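Local coordinates for putative DNA-binding protein (Bacteroides fragilis, PDB 3BS3) that probably binds DNA as a small all-helical helix-turn-helix protein of the XRE family, at residues Arg27-Ala30 / Glu31-Lys35; Ile40-Cys44 / Ser45-Gln49. All coordinates share one frame; numbering follows the deposited sequence.

Contact 1 (Arg27-Ala30 / Glu31-Lys35)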
loop_
_atom_site.group_PDB
_atom_site.type_symbol
_atom_site.label_atom_id
_atom_site.label_comp_id
_atom_site.label_asym_id
_atom_site.label_seq_id
_atom_site.Cartn_x
_atom_site.Cartn_y
_atom_site.Cartn_z
ATOM N N ARG A 27 9.305 -7.335 -16.478
ATOM C CA ARG A 27 10.328 -8.345 -16.186
ATOM C C ARG A 27 11.468 -7.753 -15.367
ATOM O O ARG A 27 11.909 -8.342 -14.382
ATOM C CB ARG A 27 10.895 -8.949 -17.479
ATOM C CG ARG A 27 12.001 -9.974 -17.227
ATOM C CD ARG A 27 13.215 -9.707 -18.095
ATOM N NE ARG A 27 13.170 -10.426 -19.367
ATOM C CZ ARG A 27 13.977 -10.186 -20.400
ATOM N NH1 ARG A 27 13.859 -10.899 -21.509
ATOM N NH2 ARG A 27 14.893 -9.228 -20.333
ATOM N N TRP A 28 11.937 -6.576 -15.783
ATOM C CA TRP A 28 13.027 -5.923 -15.086
ATOM C C TRP A 28 12.631 -5.636 -13.640
ATOM O O TRP A 28 13.380 -5.923 -12.699
ATOM C CB TRP A 28 13.415 -4.632 -15.820
ATOM C CG TRP A 28 14.510 -3.898 -15.108
ATOM C CD1 TRP A 28 15.859 -4.135 -15.213
ATOM C CD2 TRP A 28 14.356 -2.868 -14.135
ATOM N NE1 TRP A 28 16.549 -3.294 -14.378
ATOM C CE2 TRP A 28 15.661 -2.499 -13.712
ATOM C CE3 TRP A 28 13.249 -2.192 -13.600
ATOM C CZ2 TRP A 28 15.889 -1.495 -12.771
ATOM C CZ3 TRP A 28 13.479 -1.176 -12.650
ATOM C CH2 TRP A 28 14.792 -0.852 -12.249
ATOM N N LEU A 29 11.430 -5.099 -13.464
ATOM C CA LEU A 29 11.000 -4.712 -12.120
ATOM C C LEU A 29 10.874 -5.948 -11.224
ATOM O O LEU A 29 11.323 -5.947 -10.084
ATOM C CB LEU A 29 9.689 -3.928 -12.176
ATOM C CG LEU A 29 9.178 -3.449 -10.809
ATOM C CD1 LEU A 29 10.199 -2.531 -10.110
ATOM C CD2 LEU A 29 7.801 -2.755 -10.955
ATOM N N ALA A 30 10.273 -7.003 -11.762
ATOM C CA ALA A 30 10.114 -8.260 -11.032
ATOM C C ALA A 30 11.469 -8.789 -10.606
ATOM O O ALA A 30 11.635 -9.180 -9.452
ATOM C CB ALA A 30 9.369 -9.289 -11.884
ATOM N N GLU A 31 12.440 -8.791 -11.528
ATOM C CA GLU A 31 13.788 -9.275 -11.214
ATOM C C GLU A 31 14.443 -8.446 -10.103
ATOM O O GLU A 31 15.025 -9.002 -9.171
ATOM C CB GLU A 31 14.662 -9.348 -12.481
ATOM C CG GLU A 31 14.244 -10.515 -13.387
ATOM C CD GLU A 31 14.974 -10.610 -14.736
ATOM O OE1 GLU A 31 15.695 -9.670 -15.140
ATOM O OE2 GLU A 31 14.777 -11.643 -15.407
ATOM N N GLN A 32 14.323 -7.122 -10.192
ATOM C CA GLN A 32 14.883 -6.245 -9.156
ATOM C C GLN A 32 14.245 -6.443 -7.785
ATOM O O GLN A 32 14.899 -6.274 -6.756
ATOM C CB GLN A 32 14.765 -4.780 -9.571
ATOM C CG GLN A 32 15.616 -4.452 -10.761
ATOM C CD GLN A 32 17.092 -4.613 -10.453
ATOM O OE1 GLN A 32 17.604 -4.038 -9.484
ATOM N NE2 GLN A 32 17.772 -5.397 -11.255
HETATM N N MSE A 33 12.975 -6.827 -7.769
HETATM C CA MSE A 33 12.300 -6.966 -6.492
HETATM C C MSE A 33 12.200 -8.358 -5.938
HETATM O O MSE A 33 11.717 -8.550 -4.809
HETATM C CB MSE A 33 10.940 -6.388 -6.610
HETATM C CG MSE A 33 11.043 -4.941 -6.746
HETATM SE SE MSE A 33 9.263 -4.497 -6.908
HETATM C CE MSE A 33 8.740 -4.542 -5.020
ATOM N N GLY A 34 12.697 -9.325 -6.702
ATOM C CA GLY A 34 12.643 -10.738 -6.306
ATOM C C GLY A 34 11.213 -11.244 -6.261
ATOM O O GLY A 34 10.868 -12.081 -5.415
ATOM N N LYS A 35 10.383 -10.739 -7.169
ATOM C CA LYS A 35 8.985 -11.149 -7.264
ATOM C C LYS A 35 8.704 -11.756 -8.632
ATOM O O LYS A 35 9.505 -11.572 -9.568
ATOM C CB LYS A 35 8.065 -9.966 -6.995
ATOM C CG LYS A 35 8.271 -9.375 -5.607
ATOM C CD LYS A 35 7.060 -8.677 -5.101
ATOM C CE LYS A 35 7.303 -8.193 -3.694
ATOM N NZ LYS A 35 7.204 -9.280 -2.692
#

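Contact 2 (Ile40-Cys44 / Ser45-Gln49)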
loop_
_atom_site.group_PDB
_atom_site.type_symbol
_atom_site.label_atom_id
_atom_site.label_comp_id
_atom_site.label_asym_id
_atom_site.label_seq_id
_atom_site.Cartn_x
_atom_site.Cartn_y
_atom_site.Cartn_z
ATOM N N ILE A 40 3.974 -8.526 -10.606
ATOM C CA ILE A 40 4.151 -7.161 -11.123
ATOM C C ILE A 40 3.080 -6.830 -12.145
ATOM O O ILE A 40 2.514 -5.740 -12.133
ATOM C CB ILE A 40 5.549 -7.008 -11.788
ATOM C CG1 ILE A 40 6.650 -7.250 -10.756
ATOM C CG2 ILE A 40 5.704 -5.655 -12.482
ATOM C CD1 ILE A 40 6.539 -6.454 -9.516
ATOM N N SER A 41 2.781 -7.788 -13.025
ATOM C CA SER A 41 1.778 -7.551 -14.060
ATOM C C SER A 41 0.419 -7.250 -13.428
ATOM O O SER A 41 -0.314 -6.389 -13.920
ATOM C CB SER A 41 1.679 -8.729 -15.046
ATOM O OG SER A 41 1.000 -9.839 -14.483
ATOM N N ARG A 42 0.096 -7.951 -12.342
ATOM C CA ARG A 42 -1.171 -7.736 -11.638
ATOM C C ARG A 42 -1.202 -6.371 -10.936
ATOM O O ARG A 42 -2.249 -5.722 -10.880
ATOM C CB ARG A 42 -1.450 -8.865 -10.662
ATOM C CG ARG A 42 -1.889 -10.160 -11.392
ATOM C CD ARG A 42 -2.061 -11.300 -10.430
ATOM N NE ARG A 42 -3.126 -11.046 -9.459
ATOM C CZ ARG A 42 -4.430 -11.214 -9.688
ATOM N NH1 ARG A 42 -4.877 -11.636 -10.863
ATOM N NH2 ARG A 42 -5.302 -10.955 -8.723
ATOM N N TRP A 43 -0.070 -5.936 -10.410
ATOM C CA TRP A 43 0.001 -4.557 -9.917
ATOM C C TRP A 43 -0.219 -3.589 -11.084
ATOM O O TRP A 43 -0.970 -2.608 -10.959
ATOM C CB TRP A 43 1.364 -4.243 -9.294
ATOM C CG TRP A 43 1.682 -5.017 -8.066
ATOM C CD1 TRP A 43 0.839 -5.832 -7.367
ATOM C CD2 TRP A 43 2.929 -5.043 -7.384
ATOM N NE1 TRP A 43 1.491 -6.379 -6.284
ATOM C CE2 TRP A 43 2.779 -5.908 -6.274
ATOM C CE3 TRP A 43 4.167 -4.413 -7.600
ATOM C CZ2 TRP A 43 3.826 -6.178 -5.377
ATOM C CZ3 TRP A 43 5.217 -4.675 -6.699
ATOM C CH2 TRP A 43 5.030 -5.558 -5.609
ATOM N N CYS A 44 0.422 -3.865 -12.228
ATOM C CA CYS A 44 0.356 -2.916 -13.361
ATOM C C CYS A 44 -1.077 -2.748 -13.851
ATOM O O CYS A 44 -1.513 -1.635 -14.203
ATOM C CB CYS A 44 1.253 -3.356 -14.513
ATOM S SG CYS A 44 2.910 -2.930 -14.117
ATOM N N SER A 45 -1.816 -3.861 -13.898
ATOM C CA SER A 45 -3.199 -3.834 -14.342
ATOM C C SER A 45 -4.164 -3.427 -13.224
ATOM O O SER A 45 -5.373 -3.373 -13.427
ATOM C CB SER A 45 -3.586 -5.207 -14.882
ATOM O OG SER A 45 -3.591 -6.149 -13.827
ATOM N N ASN A 46 -3.618 -3.156 -12.038
ATOM C CA ASN A 46 -4.432 -2.826 -10.854
ATOM C C ASN A 46 -5.418 -3.927 -10.441
ATOM O O ASN A 46 -6.495 -3.648 -9.862
ATOM C CB ASN A 46 -5.141 -1.463 -11.006
ATOM C CG ASN A 46 -4.224 -0.309 -10.655
ATOM O OD1 ASN A 46 -3.926 -0.075 -9.485
ATOM N ND2 ASN A 46 -3.765 0.410 -11.672
ATOM N N LYS A 47 -5.069 -5.179 -10.776
ATOM C CA LYS A 47 -5.805 -6.360 -10.318
ATOM C C LYS A 47 -5.444 -6.731 -8.884
ATOM O O LYS A 47 -6.244 -7.353 -8.177
ATOM C CB LYS A 47 -5.540 -7.562 -11.231
ATOM C CG LYS A 47 -6.002 -7.378 -12.659
ATOM C CD LYS A 47 -5.974 -8.695 -13.417
ATOM C CE LYS A 47 -5.995 -8.458 -14.920
ATOM N NZ LYS A 47 -6.316 -9.717 -15.650
ATOM N N SER A 48 -4.223 -6.381 -8.489
ATOM C CA SER A 48 -3.803 -6.520 -7.095
ATOM C C SER A 48 -2.889 -5.346 -6.774
ATOM O O SER A 48 -2.530 -4.567 -7.659
ATOM C CB SER A 48 -3.085 -7.844 -6.854
ATOM O OG SER A 48 -1.819 -7.830 -7.477
ATOM N N GLN A 49 -2.538 -5.198 -5.497
ATOM C CA GLN A 49 -1.824 -3.990 -5.070
ATOM C C GLN A 49 -0.631 -4.299 -4.180
ATOM O O GLN A 49 -0.707 -5.209 -3.346
ATOM C CB GLN A 49 -2.798 -3.068 -4.296
ATOM C CG GLN A 49 -4.032 -2.597 -5.060
ATOM C CD GLN A 49 -3.688 -1.715 -6.254
ATOM O OE1 GLN A 49 -2.594 -1.169 -6.337
ATOM N NE2 GLN A 49 -4.629 -1.584 -7.183
HETATM O O HOH W 1 -3.733 -0.199 -14.716
#

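Contact 1 (Arg27-Ala30 / Glu31-Lys35)
Gln32 lays its CG methylene over one face of the Trp28 indole, one helical turn earlier in the chain. The carbon sits 3.7 Å from the centroid of the six-membered ring of Trp28, 20° off the ring normal, which makes this a CH-pi contact; its closest approach, Gln32 CG to Trp28 CE2, is 3.5 Å. With the Trp28 CG anti to the backbone N (chi1 178°), the indole stands beside its own carbonyl, on the side where the next turn delivers Gln32. The Gln32 chain then bends at chi2, and its amide plane ends nearly parallel to the ring. Arg24 adds a cation-pi contact to the same indole, and Thr25 OG1 is hydrogen-bonded to Trp28 N.

On the exposed flank, Arg27 and Glu31 run side by side in the same direction. The arginine's methylenes lie beside the carboxylate, Arg27 CD 3.7 Å from Glu31 OE2. That carboxylate oxygen is well out of the guanidinium plane and 4.4 Å from Arg27 NE, so the charges may attract each other but form no salt bridge. The inward flank is apolar: Leu29 CD1 packs against the selenium of selenomethionine Met33 at 3.9 Å, both residues also touching Leu61 of helix 52-62.

Beneath these pairs run the i to i+4 bonds from Glu31 N to Arg27 O and from Gln32 N to Trp28 O. At the C-terminal end Lys35 N reaches back to Ala30 O at 3.0 Å, while Gly34 takes positive phi (66°). This is a Schellman motif, which ends helix 26-33 and begins the turn to helix 37-44 in the helix-turn-helix fold.

Contact 2 (Ile40-Cys44 / Ser45-Gln49)
Arg42, Trp43 and Ser45 carry most of the contact by which the end of helix 37-44 meets the loop that follows it. The Arg42 guanidinium is turned so that Lys47 CB lies over the centre of one face, 4.0 Å above the plane; the bend at chi3 (63°) folds the arginine back to this place, where the lysine chain crosses it at about a right angle. The lysine then extends away, leaving its NZ 5.4 Å from Arg42 NH1.

The backbone carbonyl of the same arginine is the focus of the turn. Arg42 O accepts from Lys47 N at 2.9 Å, in the carbonyl plane, and from Ser48 N, which approaches from above that plane. Ser45 N makes the ordinary helical bond to Ser41 O. Ser45 OG, set between its backbone N and carbonyl carbon, lies 3.3 Å from Arg42 O and also near Ser41 O; any bond to Arg42 O is weak and not settled.

Trp43 is buried and meets the loop at the rim of its ring, where Ser48 OG comes within 3.3 Å of Trp43 CD1 near the ring plane. Farther round, Gln49 NE2 donates to Asn46 OD1 in a nearly straight bond of 2.8 Å, and a water joins Asn46 ND2 to Cys44 O. Asn13 bonds to Asn46 OD1, Gln49 OE1 and Trp43 O.

Asn46 itself has positive phi (60°), and two bonds, Lys47 N to Arg42 O and Asn46 N to Trp43 O (2.9 Å, from above the carbonyl plane), make a Schellman motif. The chemistry implies a helix end held by polar groups: its last carbonyls are taken up by loop amides, side chains and water, while the indole packs against Ile15, Met54 and Val58.

How the contacts relate
Contacts 1 and 2 lie at the ends of successive helices, 26-33 and 37-44, and each is partly buried. They meet directly: in the core, Ala30 CB packs on Ile40 CG1 at 3.6 Å and Leu29 also rests on Ile40, while Met33 and Lys35, both partly exposed, cover the buried Trp43. Contact 1 works mainly along the helix, through side chains one turn apart that are charged on the exposed flank and apolar on the inward one. Contact 2 relies instead on a polar loop folded back on the helix end. The residue at the positive-phi position differs accordingly, a glycine in contact 1 and a hydrogen-bonded asparagine in contact 2.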